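Local coordinates for melanin biosynthesis protein TyrA, putative (Shewanella oneidensis, PDB 2IIZ) that binds heme b and probably works as a peroxidase of the dye-decolorizing (DyP) family, at residues S56-N61 / Y112-L117; V105-D110 / N120-M125. All blocks are in the same frame, centred on the assembly; numbering follows the deposited sequence.

Contact 1. Residues S56-N61 / Y112-L117; sequences SDSAFN and YDILHL. With EDO (1,2-ethanediol), chain E.
A serine hydroxyl set against a methyl group is the oddity here: Ser58 OG lies 3.7 Å from Ile114 CD1, in van der Waals contact. The hydroxyl sits between its own backbone N and carbonyl carbon (chi1 70°), and Ser58 is small enough to let the loop come close to the helix while also touching Cys109 of the neighbouring strand. The branching of Ile114 explains its place. Its longer arm ends at Ser58, whereas its short branch, CG2, turns to the Phe60 ring, 4.3 Å from CD2. One helix residue thereby spans two points of the loop. Phe60 CE2 in turn meets Leu115 CD2 at 4.1 Å; the ring and the leucine run obliquely to one another. With CG turned anti to the backbone N (chi1 175°), Phe60 brings CD2 and CE2 near Ile114 and Leu115, and its broad surface can serve two aliphatic neighbours as well as Leu51 on helix 34-54. The polar residues of 112-117 serve another side. Asp113 pairs with Arg111 and accepts a bond from Met142 N of the second subunit, while its own backbone N makes a weak 3.1 Å bond to O1 of an ethanediol. His116 ND1 bonds to Arg137 of its own chain and NE2 to Gln254 of the second subunit. The helix start thus combines two kinds of chemistry: its packing with the loop is non-directional, while its polar residues make directional bonds, several of them to the second subunit.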
loop_
_atom_site.group_PDB
_atom_site.type_symbol
_atom_site.label_atom_id
_atom_site.label_comp_id
_atom_site.label_asym_id
_atom_site.label_seq_id
_atom_site.Cartn_x
_atom_site.Cartn_y
_atom_site.Cartn_z
ATOM N N SER A 56 -13.027 16.976 -3.914
ATOM C CA SER A 56 -13.930 17.087 -2.758
ATOM C C SER A 56 -14.735 15.809 -2.636
ATOM O O SER A 56 -15.046 15.343 -1.539
ATOM C CB SER A 56 -14.879 18.272 -2.908
ATOM O OG SER A 56 -15.734 18.108 -4.027
ATOM N N ASP A 57 -15.053 15.245 -3.783
ATOM C CA ASP A 57 -15.791 14.007 -3.865
ATOM C C ASP A 57 -15.181 12.911 -2.981
ATOM O O ASP A 57 -15.905 12.061 -2.461
ATOM C CB ASP A 57 -15.855 13.552 -5.336
ATOM C CG ASP A 57 -17.023 12.628 -5.616
ATOM O OD1 ASP A 57 -17.714 12.240 -4.645
ATOM O OD2 ASP A 57 -17.250 12.291 -6.809
ATOM N N SER A 58 -13.858 12.933 -2.807
ATOM C CA SER A 58 -13.161 11.903 -2.022
ATOM C C SER A 58 -12.383 12.522 -0.872
ATOM O O SER A 58 -11.358 11.991 -0.459
ATOM C CB SER A 58 -12.221 11.115 -2.929
ATOM O OG SER A 58 -11.111 11.899 -3.336
ATOM N N ALA A 59 -12.885 13.647 -0.370
ATOM C CA ALA A 59 -12.350 14.330 0.819
ATOM C C ALA A 59 -10.829 14.460 0.855
ATOM O O ALA A 59 -10.187 14.190 1.883
ATOM C CB ALA A 59 -12.862 13.659 2.065
ATOM N N PHE A 60 -10.250 14.875 -0.271
ATOM C CA PHE A 60 -8.802 14.971 -0.364
ATOM C C PHE A 60 -8.322 16.084 0.523
ATOM O O PHE A 60 -8.984 17.125 0.645
ATOM C CB PHE A 60 -8.332 15.235 -1.792
ATOM C CG PHE A 60 -6.855 15.448 -1.898
ATOM C CD1 PHE A 60 -6.288 16.685 -1.583
ATOM C CD2 PHE A 60 -6.021 14.417 -2.310
ATOM C CE1 PHE A 60 -4.906 16.895 -1.670
ATOM C CE2 PHE A 60 -4.644 14.610 -2.404
ATOM C CZ PHE A 60 -4.085 15.858 -2.080
ATOM N N ASN A 61 -7.163 15.874 1.140
ATOM C CA ASN A 61 -6.494 16.956 1.854
ATOM C C ASN A 61 -5.081 16.551 2.201
ATOM O O ASN A 61 -4.738 15.371 2.109
ATOM C CB ASN A 61 -7.237 17.313 3.122
ATOM C CG ASN A 61 -7.198 16.208 4.115
ATOM O OD1 ASN A 61 -6.204 16.034 4.845
ATOM N ND2 ASN A 61 -8.279 15.431 4.162
ATOM N N TYR A 112 -7.426 5.776 -2.919
ATOM C CA TYR A 112 -6.000 5.460 -2.929
ATOM C C TYR A 112 -5.411 5.756 -4.274
ATOM O O TYR A 112 -4.263 6.129 -4.370
ATOM C CB TYR A 112 -5.872 3.977 -2.631
ATOM C CG TYR A 112 -4.506 3.334 -2.568
ATOM C CD1 TYR A 112 -3.830 2.964 -3.735
ATOM C CD2 TYR A 112 -3.902 3.054 -1.335
ATOM C CE1 TYR A 112 -2.579 2.348 -3.676
ATOM C CE2 TYR A 112 -2.640 2.432 -1.258
ATOM C CZ TYR A 112 -1.981 2.078 -2.433
ATOM O OH TYR A 112 -0.729 1.462 -2.394
ATOM N N ASP A 113 -6.208 5.581 -5.318
ATOM C CA ASP A 113 -5.707 5.793 -6.658
ATOM C C ASP A 113 -5.345 7.266 -6.852
ATOM O O ASP A 113 -4.356 7.604 -7.509
ATOM C CB ASP A 113 -6.667 5.225 -7.742
ATOM C CG ASP A 113 -8.122 5.761 -7.671
ATOM O OD1 ASP A 113 -8.494 6.588 -6.788
ATOM O OD2 ASP A 113 -8.918 5.318 -8.560
ATOM N N ILE A 114 -6.145 8.139 -6.259
ATOM C CA ILE A 114 -5.916 9.556 -6.369
ATOM C C ILE A 114 -4.664 9.993 -5.627
ATOM O O ILE A 114 -3.978 10.903 -6.065
ATOM C CB ILE A 114 -7.145 10.322 -5.864
ATOM C CG1 ILE A 114 -8.236 10.246 -6.926
ATOM C CG2 ILE A 114 -6.806 11.756 -5.543
ATOM C CD1 ILE A 114 -9.561 10.744 -6.437
ATOM N N LEU A 115 -4.363 9.351 -4.504
ATOM C CA LEU A 115 -3.113 9.646 -3.766
ATOM C C LEU A 115 -1.876 9.158 -4.532
ATOM O O LEU A 115 -0.820 9.798 -4.525
ATOM C CB LEU A 115 -3.141 8.985 -2.399
ATOM C CG LEU A 115 -4.175 9.493 -1.401
ATOM C CD1 LEU A 115 -4.273 8.547 -0.199
ATOM C CD2 LEU A 115 -3.837 10.889 -0.920
ATOM N N HIS A 116 -2.009 8.014 -5.194
ATOM C CA HIS A 116 -0.915 7.506 -5.996
ATOM C C HIS A 116 -0.612 8.544 -7.053
ATOM O O HIS A 116 0.533 8.914 -7.243
ATOM C CB HIS A 116 -1.277 6.183 -6.633
ATOM C CG HIS A 116 -0.122 5.497 -7.286
ATOM N ND1 HIS A 116 0.713 4.637 -6.606
ATOM C CD2 HIS A 116 0.334 5.543 -8.561
ATOM C CE1 HIS A 116 1.636 4.184 -7.436
ATOM N NE2 HIS A 116 1.427 4.718 -8.626
ATOM N N LEU A 117 -1.656 9.020 -7.730
ATOM C CA LEU A 117 -1.509 10.012 -8.793
ATOM C C LEU A 117 -0.871 11.297 -8.254
ATOM O O LEU A 117 0.101 11.819 -8.814
ATOM C CB LEU A 117 -2.882 10.293 -9.403
ATOM C CG LEU A 117 -3.029 11.309 -10.545
ATOM C CD1 LEU A 117 -4.141 10.888 -11.489
ATOM C CD2 LEU A 117 -3.318 12.714 -10.049
HETATM C C1 EDO E . -9.627 3.603 -4.842
HETATM O O1 EDO E . -8.335 3.295 -5.401
HETATM C C2 EDO E . -9.655 3.129 -3.383
HETATM O O2 EDO E . -10.717 3.722 -2.610
#

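Contact 2. Residues V105-D110 / N120-M125; sequences VHLRCD and NEISQM. With EDO (1,2-ethanediol), chain D; EDO (1,2-ethanediol), chain E.
Ile122 CD1 is the meeting point of strand and helix: Leu107 presents both its methyls to it, CD2 at 4.0 Å and CD1 at 4.1 Å, in a tip-to-tip approach. Val105 CG1 adds a third carbon at 4.2 Å, so a single isoleucine end rests against two strand residues. Val105 and Leu107 can both reach it because residues two apart on a strand face the same way. On the helix, CG1 of Ile122 stands anti to the carbonyl carbon (chi1 -80°) and the chain then continues nearly extended (chi2 167°), which carries CD1 forward to the sheet. Around this centre, Leu107 also packs on Ile48, Leu115 and Val118, and Val105 on Phe27, making an apolar layer between the sheet and helices 34-54 and 112-125. The strand's other face is polar and aromatic. His106 stacks on Phe63, with Arg108 NH1 in the plane of its ring at the edge, and the guanidinium is bonded to Asn19, Glu17 and Gln244. Beyond the strand end, Asp110 OD1 accepts a bond from Leu20 N, while OD2 makes a weak 3.4 Å bond with O2 of a second ethanediol (chain D). With an alanine here the carboxylate is gone, and Leu20 N would probably be left without its acceptor, setting the neighbouring chain freer to move. The strand is thus two-faced: branched aliphatics give the helix a close but non-directional seat, while stacked and hydrogen-bonded groups occupy the other face and the turn beyond it.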
loop_
_atom_site.group_PDB
_atom_site.type_symbol
_atom_site.label_atom_id
_atom_site.label_comp_id
_atom_site.label_asym_id
_atom_site.label_seq_id
_atom_site.Cartn_x
_atom_site.Cartn_y
_atom_site.Cartn_z
ATOM N N VAL A 105 5.760 15.526 3.261
ATOM C CA VAL A 105 4.539 15.730 2.520
ATOM C C VAL A 105 3.532 14.697 3.006
ATOM O O VAL A 105 3.708 13.471 2.824
ATOM C CB VAL A 105 4.756 15.582 0.993
ATOM C CG1 VAL A 105 3.451 15.695 0.249
ATOM C CG2 VAL A 105 5.715 16.635 0.481
ATOM N N HIS A 106 2.473 15.215 3.617
ATOM C CA HIS A 106 1.417 14.424 4.219
ATOM C C HIS A 106 0.189 14.519 3.359
ATOM O O HIS A 106 -0.392 15.601 3.234
ATOM C CB HIS A 106 1.112 15.023 5.568
ATOM C CG HIS A 106 0.006 14.352 6.304
ATOM N ND1 HIS A 106 0.234 13.400 7.274
ATOM C CD2 HIS A 106 -1.331 14.504 6.230
ATOM C CE1 HIS A 106 -0.918 12.989 7.764
ATOM N NE2 HIS A 106 -1.885 13.642 7.148
ATOM N N LEU A 107 -0.205 13.390 2.769
ATOM C CA LEU A 107 -1.322 13.371 1.820
ATOM C C LEU A 107 -2.424 12.428 2.246
ATOM O O LEU A 107 -2.157 11.312 2.709
ATOM C CB LEU A 107 -0.846 12.972 0.420
ATOM C CG LEU A 107 0.350 13.742 -0.126
ATOM C CD1 LEU A 107 0.764 13.194 -1.494
ATOM C CD2 LEU A 107 0.063 15.233 -0.207
ATOM N N ARG A 108 -3.668 12.869 2.071
ATOM C CA ARG A 108 -4.819 12.066 2.515
ATOM C C ARG A 108 -6.017 12.081 1.584
ATOM O O ARG A 108 -6.247 13.061 0.882
ATOM C CB ARG A 108 -5.220 12.483 3.930
ATOM C CG ARG A 108 -4.696 11.491 4.928
ATOM C CD ARG A 108 -4.575 12.028 6.275
ATOM N NE ARG A 108 -5.860 12.332 6.867
ATOM C CZ ARG A 108 -6.064 12.506 8.169
ATOM N NH1 ARG A 108 -5.072 12.387 9.045
ATOM N NH2 ARG A 108 -7.275 12.794 8.592
ATOM N N CYS A 109 -6.772 10.975 1.587
ATOM C CA CYS A 109 -7.933 10.818 0.708
ATOM C C CYS A 109 -8.669 9.516 1.020
ATOM O O CYS A 109 -8.073 8.552 1.534
ATOM C CB CYS A 109 -7.471 10.778 -0.758
ATOM S SG CYS A 109 -8.765 10.980 -2.003
ATOM N N ASP A 110 -9.958 9.488 0.704
ATOM C CA ASP A 110 -10.762 8.262 0.758
ATOM C C ASP A 110 -10.573 7.365 -0.485
ATOM O O ASP A 110 -11.154 6.278 -0.578
ATOM C CB ASP A 110 -12.228 8.638 0.957
ATOM C CG ASP A 110 -12.447 9.364 2.278
ATOM O OD1 ASP A 110 -11.576 9.258 3.171
ATOM O OD2 ASP A 110 -13.476 10.043 2.435
ATOM N N ASN A 120 2.901 10.813 -7.253
ATOM C CA ASN A 120 3.669 10.832 -8.490
ATOM C C ASN A 120 3.824 12.300 -8.909
ATOM O O ASN A 120 4.939 12.774 -9.139
ATOM C CB ASN A 120 2.981 10.008 -9.603
ATOM C CG ASN A 120 3.240 8.491 -9.497
ATOM O OD1 ASN A 120 4.179 8.031 -8.852
ATOM N ND2 ASN A 120 2.390 7.715 -10.158
ATOM N N GLU A 121 2.710 13.027 -8.994
ATOM C CA GLU A 121 2.777 14.419 -9.456
ATOM C C GLU A 121 3.684 15.293 -8.595
ATOM O O GLU A 121 4.509 16.042 -9.115
ATOM C CB GLU A 121 1.386 15.050 -9.600
ATOM C CG GLU A 121 0.934 15.155 -11.064
ATOM C CD GLU A 121 1.955 15.918 -11.937
ATOM O OE1 GLU A 121 2.627 16.844 -11.408
ATOM O OE2 GLU A 121 2.088 15.594 -13.142
ATOM N N ILE A 122 3.539 15.199 -7.283
ATOM C CA ILE A 122 4.348 16.018 -6.393
ATOM C C ILE A 122 5.840 15.708 -6.519
ATOM O O ILE A 122 6.674 16.617 -6.507
ATOM C CB ILE A 122 3.842 15.909 -4.938
ATOM C CG1 ILE A 122 2.627 16.831 -4.795
ATOM C CG2 ILE A 122 4.915 16.310 -3.943
ATOM C CD1 ILE A 122 1.830 16.622 -3.565
ATOM N N SER A 123 6.167 14.427 -6.644
ATOM C CA SER A 123 7.540 13.983 -6.880
ATOM C C SER A 123 8.158 14.650 -8.127
ATOM O O SER A 123 9.332 15.049 -8.132
ATOM C CB SER A 123 7.551 12.458 -7.035
ATOM O OG SER A 123 8.750 11.993 -7.606
ATOM N N GLN A 124 7.360 14.767 -9.181
ATOM C CA GLN A 124 7.827 15.391 -10.400
ATOM C C GLN A 124 7.996 16.892 -10.200
ATOM O O GLN A 124 8.846 17.515 -10.830
ATOM C CB GLN A 124 6.868 15.104 -11.542
ATOM C CG GLN A 124 6.839 13.641 -11.900
ATOM C CD GLN A 124 5.982 13.355 -13.110
ATOM O OE1 GLN A 124 6.100 14.030 -14.138
ATOM N NE2 GLN A 124 5.111 12.342 -13.002
HETATM N N MSE A 125 7.189 17.472 -9.320
HETATM C CA MSE A 125 7.323 18.888 -9.022
HETATM C C MSE A 125 8.690 19.210 -8.396
HETATM O O MSE A 125 9.249 20.269 -8.658
HETATM C CB MSE A 125 6.155 19.383 -8.155
HETATM C CG MSE A 125 4.836 19.411 -8.939
HETATM SE SE MSE A 125 3.265 19.880 -7.906
HETATM C CE MSE A 125 3.427 21.743 -7.997
HETATM C C1 EDO D . -14.616 8.211 5.254
HETATM O O1 EDO D . -14.918 8.872 6.478
HETATM C C2 EDO D . -15.912 7.787 4.572
HETATM O O2 EDO D . -15.667 7.500 3.188
HETATM C C1 EDO E . -9.627 3.603 -4.842
HETATM O O1 EDO E . -8.335 3.295 -5.401
HETATM C C2 EDO E . -9.655 3.129 -3.383
HETATM O O2 EDO E . -10.717 3.722 -2.610
#

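Overall arrangement
From the N terminus, helix 34-54 leads to loop 56-61, which enters strand 61-67; contact 1 closes the long loop from there to the start of helix 112-125. Contact 2 closes a much shorter one, from strand 103-109 to the far half of the same helix. Since 105-110 falls before 112-117 and 120-125 after it, the two closures cross. Their centres are 9 Å apart, and the loop and strand also join directly, Asn61 O lying 2.7 Å from Arg108 N in a probable hydrogen bond. Together they seat helix 112-125 along its length in the N-terminal βαββαβ unit, whose 4-1-3-2 strand order is that of a ferredoxin-like fold.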